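Local coordinates for orotidine 5'-phosphate decarboxylase (Pyrococcus horikoshii, PDB 2CZF), which probably catalyses the decarboxylation of orotidine 5'-monophosphate to UMP, the final step of de novo UMP biosynthesis, at residues M104-S109 and F134-P139; I157-P162 and A177-I182; K59-P64 and I83-V88. All coordinates share one frame; numbering follows the deposited sequence.

Interaction 1 of 3, residues M104-S109 and F134-P139; sequences MVVEMS and FGVIAP. With XMP (xanthosine-5'-monophosphate), chain C.
The side chain of Glu107 passes along the CG-CD edge of the Pro139 ring, crossing it at about a right angle. Its CB sits 4.2 Å from Pro139 CD. With CG turned anti to the backbone N (chi1 175°) and the chain extended beyond it, Glu107 CG comes to 4.0 Å from both Pro139 CG and Pro139 CD. The carboxylate carbon stays beside Pro139 CG, and OE2 presses closest to that same atom, at 3.3 Å. The other oxygen, OE1, makes a salt bridge to Arg145, and OE2 too is hydrogen-bonded outside the two segments, so the carboxylate is held at both oxygens. Further back, Met104 N donates to Gly135 O and Ile137 N donates to Met104 O (3.1 Å), the bonding of neighbouring parallel strands. These are strands 101-105 and 135-137 of the TIM barrel, joined by helix 121-131 as a beta-alpha-beta unit. Val136 and Met104 start out on the helix side of the sheet, where Val106 CG1 approaches Val136 CB at 4.2 Å. Past the paired residues the strands part, and a water sits between them, accepting from Glu107 N (2.9 Å). At the mouth of the barrel, Ser109 packs its CB on Pro139 CB and donates twice to O6 of the xanthine base, from its backbone N and from OG at 2.8 Å.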
# COMPACT_ATOMS: atom_id res chain seq x y z
N MET A 104 8.44 9.91 -3.59
CA MET A 104 7.01 10.19 -3.52
C MET A 104 6.27 10.06 -4.83
O MET A 104 6.79 10.38 -5.89
CB MET A 104 6.79 11.60 -2.95
CG MET A 104 7.32 11.79 -1.52
SD MET A 104 7.36 13.54 -1.06
CE MET A 104 5.65 13.96 -0.94
N VAL A 105 5.03 9.57 -4.74
CA VAL A 105 4.17 9.42 -5.91
C VAL A 105 3.37 10.71 -6.11
O VAL A 105 2.54 11.05 -5.28
CB VAL A 105 3.19 8.26 -5.72
CG1 VAL A 105 2.17 8.24 -6.85
CG2 VAL A 105 3.96 6.95 -5.66
N VAL A 106 3.61 11.42 -7.22
CA VAL A 106 2.89 12.66 -7.49
C VAL A 106 1.97 12.57 -8.72
O VAL A 106 1.13 13.44 -8.93
CB VAL A 106 3.87 13.84 -7.68
CG1 VAL A 106 4.76 13.98 -6.45
CG2 VAL A 106 4.70 13.65 -8.93
N GLU A 107 2.12 11.50 -9.50
CA GLU A 107 1.32 11.28 -10.71
C GLU A 107 1.36 9.80 -11.11
O GLU A 107 2.36 9.13 -10.88
CB GLU A 107 1.86 12.13 -11.86
CG GLU A 107 1.17 11.89 -13.20
CD GLU A 107 1.62 12.88 -14.26
OE1 GLU A 107 1.62 14.09 -13.98
OE2 GLU A 107 1.97 12.44 -15.38
N MET A 108 0.29 9.30 -11.73
CA MET A 108 0.25 7.89 -12.13
C MET A 108 -0.18 7.72 -13.59
O MET A 108 -0.77 8.62 -14.17
CB MET A 108 -0.64 7.10 -11.16
CG MET A 108 -0.09 7.11 -9.73
SD MET A 108 -0.97 5.97 -8.64
CE MET A 108 -0.28 4.39 -9.19
N SER A 109 0.09 6.56 -14.19
CA SER A 109 -0.23 6.41 -15.60
C SER A 109 -1.40 5.53 -16.02
O SER A 109 -1.65 5.40 -17.22
CB SER A 109 1.03 5.96 -16.36
OG SER A 109 1.23 4.56 -16.24
N PHE A 134 14.10 12.14 -1.63
CA PHE A 134 15.20 11.84 -2.55
C PHE A 134 14.70 12.02 -3.98
O PHE A 134 15.45 12.47 -4.86
CB PHE A 134 15.69 10.40 -2.35
CG PHE A 134 16.54 9.90 -3.48
CD1 PHE A 134 15.97 9.21 -4.55
CD2 PHE A 134 17.92 10.12 -3.49
CE1 PHE A 134 16.76 8.74 -5.60
CE2 PHE A 134 18.72 9.65 -4.53
CZ PHE A 134 18.15 8.96 -5.59
N GLY A 135 13.44 11.67 -4.22
CA GLY A 135 12.90 11.81 -5.57
C GLY A 135 11.40 11.62 -5.71
O GLY A 135 10.69 11.43 -4.72
N VAL A 136 10.90 11.73 -6.94
CA VAL A 136 9.49 11.51 -7.20
C VAL A 136 9.39 10.66 -8.46
O VAL A 136 10.30 10.66 -9.30
CB VAL A 136 8.68 12.83 -7.41
CG1 VAL A 136 8.96 13.82 -6.26
CG2 VAL A 136 8.97 13.44 -8.79
N ILE A 137 8.31 9.91 -8.58
CA ILE A 137 8.09 9.08 -9.76
C ILE A 137 7.35 9.92 -10.79
O ILE A 137 6.48 10.72 -10.43
CB ILE A 137 7.20 7.85 -9.45
CG1 ILE A 137 7.90 6.89 -8.49
CG2 ILE A 137 6.84 7.15 -10.77
CD1 ILE A 137 8.99 6.05 -9.14
N ALA A 138 7.69 9.74 -12.05
CA ALA A 138 7.04 10.48 -13.13
C ALA A 138 6.88 9.54 -14.32
O ALA A 138 7.86 9.22 -15.00
CB ALA A 138 7.88 11.69 -13.52
N PRO A 139 5.65 9.08 -14.59
CA PRO A 139 5.45 8.18 -15.74
C PRO A 139 6.13 8.79 -16.95
O PRO A 139 5.85 9.94 -17.31
CB PRO A 139 3.93 8.12 -15.87
CG PRO A 139 3.48 9.46 -15.30
CD PRO A 139 4.36 9.59 -14.08
P XMP C . 7.42 -2.24 -17.73
O1P XMP C . 6.35 -1.94 -18.71
O2P XMP C . 8.89 -1.95 -18.31
O5' XMP C . 7.30 -1.38 -16.38
O3P XMP C . 7.42 -3.79 -17.27
C5' XMP C . 8.47 -1.10 -15.62
C4' XMP C . 8.12 -0.63 -14.20
O4' XMP C . 7.14 0.42 -14.31
C1' XMP C . 6.11 0.10 -13.37
N9 XMP C . 4.87 0.85 -13.68
C4 XMP C . 4.41 1.89 -12.98
N3 XMP C . 4.88 2.54 -11.83
N1 XMP C . 2.99 4.05 -11.93
C2 XMP C . 4.18 3.63 -11.30
O2 XMP C . 4.60 4.22 -10.31
C6 XMP C . 2.53 3.38 -13.07
O6 XMP C . 1.47 3.75 -13.60
C5 XMP C . 3.23 2.31 -13.59
N7 XMP C . 3.04 1.52 -14.64
C8 XMP C . 4.03 0.63 -14.69
C2' XMP C . 5.97 -1.41 -13.54
O2' XMP C . 5.26 -1.96 -12.43
C3' XMP C . 7.45 -1.76 -13.42
O3' XMP C . 7.85 -1.71 -12.05
O HOH W 1 4.45 9.81 -9.31

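Interaction 2 of 3, residues I157-P162 and A177-I182; sequences IKILAP and AGADYI. With XMP (xanthosine-5'-monophosphate), chain C.
In the beta-alpha-beta unit made of strand 158-161, helix 170-177 and strand 181-184, the two parallel strands meet where Asp180 and Tyr181 close on Ile159. The oxygen of Ile159 takes two backbone N-H groups, Asp180 N at 2.7 Å and Tyr181 N at 3.1 Å, both lying in the plane of the carbonyl. Asp180 returns the grip with its side chain. Its CG stands beside its own backbone N (chi1 -66°), which brings OD1 to 2.9 Å from Ile159 N; the N-H arrives on the anti side of OD1, 17° out of the carboxylate plane. Lys158 crosses the acid at about a right angle. It touches with its aliphatic part, CD lying 3.8 Å from Asp180 CG, while Lys158 NZ remains 4.4 Å from Asp180 OD2, beyond a salt bridge. Farther along, Ala161 N donates to Tyr181 O.

These are the last two strands in the order of the eight-stranded TIM barrel, and the two sides of the sheet differ here. Leu160 and Tyr181 point inward side by side, with Leu160 CG 3.8 Å from Tyr181 CB; Lys158 CB lies at the edge of the Tyr181 ring. Ala161 and Ile182 face the surrounding helices, and Ala161 CB meets Ala179 CB there. Gly178, with positive phi, ends helix 170-177 in a Schellman motif and turns the chain toward strand 181-184. At the opposite end of strand 158-161, the substrate-binding Pro162 leans on the nucleotide, its CB 3.1 Å from the ribose O4' and its CG 3.7 Å from N3 of the base.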
# COMPACT_ATOMS: atom_id res chain seq x y z
N ILE A 157 15.92 17.26 -6.23
CA ILE A 157 14.96 16.17 -6.05
C ILE A 157 14.98 15.45 -7.39
O ILE A 157 14.73 16.05 -8.44
CB ILE A 157 13.54 16.69 -5.76
CG1 ILE A 157 13.54 17.53 -4.47
CG2 ILE A 157 12.59 15.51 -5.54
CD1 ILE A 157 12.18 18.20 -4.17
N LYS A 158 15.33 14.17 -7.35
CA LYS A 158 15.45 13.35 -8.55
C LYS A 158 14.12 12.91 -9.12
O LYS A 158 13.10 12.90 -8.42
CB LYS A 158 16.26 12.10 -8.23
CG LYS A 158 17.55 12.34 -7.47
CD LYS A 158 18.48 13.25 -8.25
CE LYS A 158 19.82 13.35 -7.53
NZ LYS A 158 20.73 14.26 -8.25
N ILE A 159 14.13 12.53 -10.39
CA ILE A 159 12.93 12.04 -11.05
C ILE A 159 13.26 10.64 -11.58
O ILE A 159 14.25 10.45 -12.26
CB ILE A 159 12.51 12.94 -12.24
CG1 ILE A 159 11.86 14.22 -11.73
CG2 ILE A 159 11.55 12.18 -13.15
CD1 ILE A 159 11.45 15.17 -12.87
N LEU A 160 12.43 9.66 -11.22
CA LEU A 160 12.63 8.30 -11.68
C LEU A 160 11.41 8.01 -12.56
O LEU A 160 10.26 8.24 -12.14
CB LEU A 160 12.69 7.33 -10.49
CG LEU A 160 13.77 7.57 -9.43
CD1 LEU A 160 13.27 8.59 -8.38
CD2 LEU A 160 14.08 6.23 -8.72
N ALA A 161 11.66 7.50 -13.77
CA ALA A 161 10.58 7.26 -14.71
C ALA A 161 10.35 5.84 -15.23
O ALA A 161 11.20 5.27 -15.90
CB ALA A 161 10.73 8.21 -15.90
N PRO A 162 9.18 5.26 -14.90
CA PRO A 162 8.81 3.92 -15.35
C PRO A 162 8.03 4.08 -16.66
O PRO A 162 7.78 5.21 -17.11
CB PRO A 162 7.94 3.41 -14.22
CG PRO A 162 7.22 4.65 -13.79
CD PRO A 162 8.31 5.70 -13.79
N ALA A 177 14.42 14.48 -21.22
CA ALA A 177 13.24 15.19 -20.75
C ALA A 177 13.34 15.60 -19.27
O ALA A 177 12.61 16.48 -18.82
CB ALA A 177 12.00 14.33 -20.97
N GLY A 178 14.24 14.96 -18.53
CA GLY A 178 14.41 15.30 -17.12
C GLY A 178 14.46 14.15 -16.13
O GLY A 178 14.52 14.38 -14.92
N ALA A 179 14.42 12.92 -16.62
CA ALA A 179 14.46 11.76 -15.74
C ALA A 179 15.89 11.47 -15.31
O ALA A 179 16.79 11.37 -16.16
CB ALA A 179 13.88 10.53 -16.45
N ASP A 180 16.13 11.35 -14.00
CA ASP A 180 17.48 11.05 -13.53
C ASP A 180 17.69 9.54 -13.60
O ASP A 180 18.81 9.07 -13.77
CB ASP A 180 17.69 11.51 -12.09
CG ASP A 180 17.65 13.00 -11.93
OD1 ASP A 180 16.54 13.53 -11.68
OD2 ASP A 180 18.70 13.66 -12.09
N TYR A 181 16.59 8.80 -13.45
CA TYR A 181 16.61 7.35 -13.49
C TYR A 181 15.45 6.85 -14.35
O TYR A 181 14.35 7.41 -14.29
CB TYR A 181 16.41 6.75 -12.08
CG TYR A 181 17.45 7.13 -11.07
CD1 TYR A 181 17.41 8.35 -10.41
CD2 TYR A 181 18.50 6.25 -10.78
CE1 TYR A 181 18.40 8.70 -9.47
CE2 TYR A 181 19.49 6.58 -9.86
CZ TYR A 181 19.43 7.81 -9.21
OH TYR A 181 20.42 8.12 -8.30
N ILE A 182 15.69 5.84 -15.17
CA ILE A 182 14.59 5.28 -15.95
C ILE A 182 14.39 3.91 -15.35
O ILE A 182 15.36 3.20 -15.08
CB ILE A 182 14.88 5.16 -17.47
CG1 ILE A 182 16.17 4.37 -17.71
CG2 ILE A 182 14.91 6.55 -18.11
CD1 ILE A 182 16.33 3.91 -19.14
P XMP C . 7.42 -2.24 -17.73
O1P XMP C . 6.35 -1.94 -18.71
O2P XMP C . 8.89 -1.95 -18.31
O5' XMP C . 7.30 -1.38 -16.38
O3P XMP C . 7.42 -3.79 -17.27
C5' XMP C . 8.47 -1.10 -15.62
C4' XMP C . 8.12 -0.63 -14.20
O4' XMP C . 7.14 0.42 -14.31
C1' XMP C . 6.11 0.10 -13.37
N9 XMP C . 4.87 0.85 -13.68
C4 XMP C . 4.41 1.89 -12.98
N3 XMP C . 4.88 2.54 -11.83
N1 XMP C . 2.99 4.05 -11.93
C2 XMP C . 4.18 3.63 -11.30
O2 XMP C . 4.60 4.22 -10.31
C6 XMP C . 2.53 3.38 -13.07
O6 XMP C . 1.47 3.75 -13.60
C5 XMP C . 3.23 2.31 -13.59
N7 XMP C . 3.04 1.52 -14.64
C8 XMP C . 4.03 0.63 -14.69
C2' XMP C . 5.97 -1.41 -13.54
O2' XMP C . 5.26 -1.96 -12.43
C3' XMP C . 7.45 -1.76 -13.42
O3' XMP C . 7.85 -1.71 -12.05

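Interaction 3 of 3, residues K59-P64 and I83-V88; sequences KLADIP and IVHTFV. With XMP (xanthosine-5'-monophosphate), chain D.
The imidazole of His85 has the carbonyl oxygen of Lys59 at its edge, near the ring plane, 3.4 Å from His85 CD2. Lys59 CB sits off that plane beside the CD2-NE2 bond, 3.7 Å from His85 CD2, and the lysine chain then runs on past the ring, with CD still 3.8 Å from His85 NE2. That nitrogen bonds to the carbonyl of Ala61 of the second subunit. The second flat group is the xanthine of the nucleotide in the neighbouring subunit's site: Ile63, its CG1 set between backbone N and carbonyl carbon (chi1 67°) and its chain then extended, lays its CD1 methyl over the face of the base, 3.4 Å from C4. Between these two points the backbone is paired: Leu60 N donates to Ile83 O at 3.3 Å. His85 N in turn donates to Leu60 O. Ala61 CB packs on Val88 CG2 at 3.6 Å. Asp62 OD1 accepts from the N-H of the next residue, Ile63, with its anti lone pair; Ile63 is the N-cap of helix 64-76. The ammonium of Lys59, the proton donor, forms salt bridges with Asp57 and with Asp62 of the second subunit. This Asp-x-Lys-x-x-Asp sequence at the C-terminal end of a barrel strand, completed across the dimer, is the active-site signature of OMP decarboxylases.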
# COMPACT_ATOMS: atom_id res chain seq x y z
N LYS A 59 4.37 1.94 -2.27
CA LYS A 59 3.31 2.95 -2.36
C LYS A 59 2.55 3.02 -1.03
O LYS A 59 1.31 2.93 -0.99
CB LYS A 59 2.36 2.65 -3.53
CG LYS A 59 3.06 2.82 -4.88
CD LYS A 59 2.11 2.80 -6.06
CE LYS A 59 2.90 2.87 -7.35
NZ LYS A 59 3.77 1.68 -7.52
N LEU A 60 3.30 3.18 0.06
CA LEU A 60 2.70 3.27 1.39
C LEU A 60 1.61 4.34 1.40
O LEU A 60 1.78 5.46 0.89
CB LEU A 60 3.77 3.57 2.46
CG LEU A 60 4.82 2.44 2.58
CD1 LEU A 60 5.74 2.69 3.77
CD2 LEU A 60 4.12 1.10 2.75
N ALA A 61 0.47 3.98 1.99
CA ALA A 61 -0.67 4.86 2.06
C ALA A 61 -1.51 4.53 3.29
O ALA A 61 -2.73 4.39 3.21
CB ALA A 61 -1.51 4.70 0.81
N ASP A 62 -0.84 4.39 4.43
CA ASP A 62 -1.55 4.10 5.66
C ASP A 62 -1.30 5.22 6.64
O ASP A 62 -0.66 6.22 6.30
CB ASP A 62 -1.09 2.78 6.26
CG ASP A 62 -2.22 2.05 6.99
OD1 ASP A 62 -2.89 2.67 7.85
OD2 ASP A 62 -2.42 0.84 6.71
N ILE A 63 -1.80 5.06 7.86
CA ILE A 63 -1.60 6.06 8.89
C ILE A 63 -0.13 6.08 9.28
O ILE A 63 0.59 5.11 9.06
CB ILE A 63 -2.46 5.76 10.13
CG1 ILE A 63 -1.97 4.48 10.81
CG2 ILE A 63 -3.92 5.62 9.71
CD1 ILE A 63 -2.71 4.18 12.10
N PRO A 64 0.32 7.18 9.90
CA PRO A 64 1.72 7.32 10.31
C PRO A 64 2.36 6.16 11.05
O PRO A 64 3.42 5.69 10.64
CB PRO A 64 1.72 8.61 11.12
CG PRO A 64 0.69 9.43 10.40
CD PRO A 64 -0.43 8.41 10.22
N ILE A 83 8.98 3.80 -1.74
CA ILE A 83 8.07 4.67 -2.48
C ILE A 83 6.80 4.82 -1.64
O ILE A 83 6.26 3.83 -1.15
CB ILE A 83 7.72 4.08 -3.87
CG1 ILE A 83 9.00 3.96 -4.72
CG2 ILE A 83 6.70 4.97 -4.55
CD1 ILE A 83 8.79 3.33 -6.09
N VAL A 84 6.36 6.06 -1.46
CA VAL A 84 5.19 6.36 -0.65
C VAL A 84 4.26 7.30 -1.41
O VAL A 84 4.72 8.12 -2.20
CB VAL A 84 5.59 7.09 0.66
CG1 VAL A 84 6.58 6.25 1.46
CG2 VAL A 84 6.20 8.46 0.33
N HIS A 85 2.96 7.19 -1.15
CA HIS A 85 1.99 8.07 -1.80
C HIS A 85 2.01 9.40 -1.08
O HIS A 85 2.36 9.46 0.09
CB HIS A 85 0.57 7.50 -1.68
CG HIS A 85 0.16 6.65 -2.84
ND1 HIS A 85 -0.06 7.16 -4.10
CD2 HIS A 85 -0.07 5.31 -2.93
CE1 HIS A 85 -0.40 6.19 -4.92
NE2 HIS A 85 -0.41 5.05 -4.24
N THR A 86 1.61 10.45 -1.78
CA THR A 86 1.54 11.79 -1.19
C THR A 86 0.11 12.04 -0.66
O THR A 86 -0.10 12.79 0.30
CB THR A 86 1.82 12.87 -2.26
OG1 THR A 86 3.05 12.59 -2.93
CG2 THR A 86 1.90 14.25 -1.61
N PHE A 87 -0.86 11.42 -1.33
CA PHE A 87 -2.30 11.56 -1.05
C PHE A 87 -2.74 11.42 0.40
O PHE A 87 -3.64 12.14 0.86
CB PHE A 87 -3.07 10.54 -1.91
CG PHE A 87 -4.37 11.06 -2.48
CD1 PHE A 87 -5.44 11.39 -1.65
CD2 PHE A 87 -4.53 11.18 -3.87
CE1 PHE A 87 -6.66 11.83 -2.20
CE2 PHE A 87 -5.76 11.62 -4.42
CZ PHE A 87 -6.82 11.95 -3.58
N VAL A 88 -2.12 10.51 1.13
CA VAL A 88 -2.53 10.28 2.51
C VAL A 88 -2.06 11.35 3.49
O VAL A 88 -2.45 11.34 4.65
CB VAL A 88 -2.09 8.86 2.95
CG1 VAL A 88 -2.50 8.60 4.38
CG2 VAL A 88 -2.74 7.83 2.03
P XMP D . -6.83 0.29 17.94
O1P XMP D . -6.66 1.65 18.50
O2P XMP D . -8.22 -0.38 18.40
O5' XMP D . -6.80 0.35 16.33
O3P XMP D . -5.66 -0.72 18.40
C5' XMP D . -7.28 -0.67 15.46
C4' XMP D . -6.98 -0.21 14.03
O4' XMP D . -7.31 1.19 13.91
C1' XMP D . -6.29 1.83 13.12
N9 XMP D . -5.55 2.79 13.98
C4 XMP D . -5.62 4.11 13.85
N3 XMP D . -6.32 4.93 12.96
N1 XMP D . -5.39 6.88 14.05
C2 XMP D . -6.20 6.33 13.06
O2 XMP D . -6.78 7.05 12.25
C6 XMP D . -4.69 6.04 14.94
O6 XMP D . -3.99 6.54 15.82
C5 XMP D . -4.80 4.66 14.84
N7 XMP D . -4.27 3.65 15.51
C8 XMP D . -4.73 2.51 14.99
C2' XMP D . -5.39 0.71 12.59
O2' XMP D . -5.96 0.16 11.40
C3' XMP D . -5.48 -0.29 13.74
O3' XMP D . -5.18 -1.60 13.25

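Going from the N terminus, interaction 3 comes first: strand 53-60 leads through helix 64-76 and is joined by strand 81-85. Interaction 1 closes the next-but-one step, strand 101-105 to strand 135-137 around helix 121-131, and interaction 2 does the same for strands 158-161 and 181-184 around helix 170-177. The three loops follow in series; none nests in or crosses another. The barrel wall nonetheless makes them continuous: Val84 of interaction 3 bonds to Val105 of interaction 1, and Val136 of interaction 1 to Lys158 of interaction 2. Interactions 1 and 2 share one nucleotide, which Lys59 of interaction 3 also approaches, whereas Ile63 reaches the one in the other subunit's site.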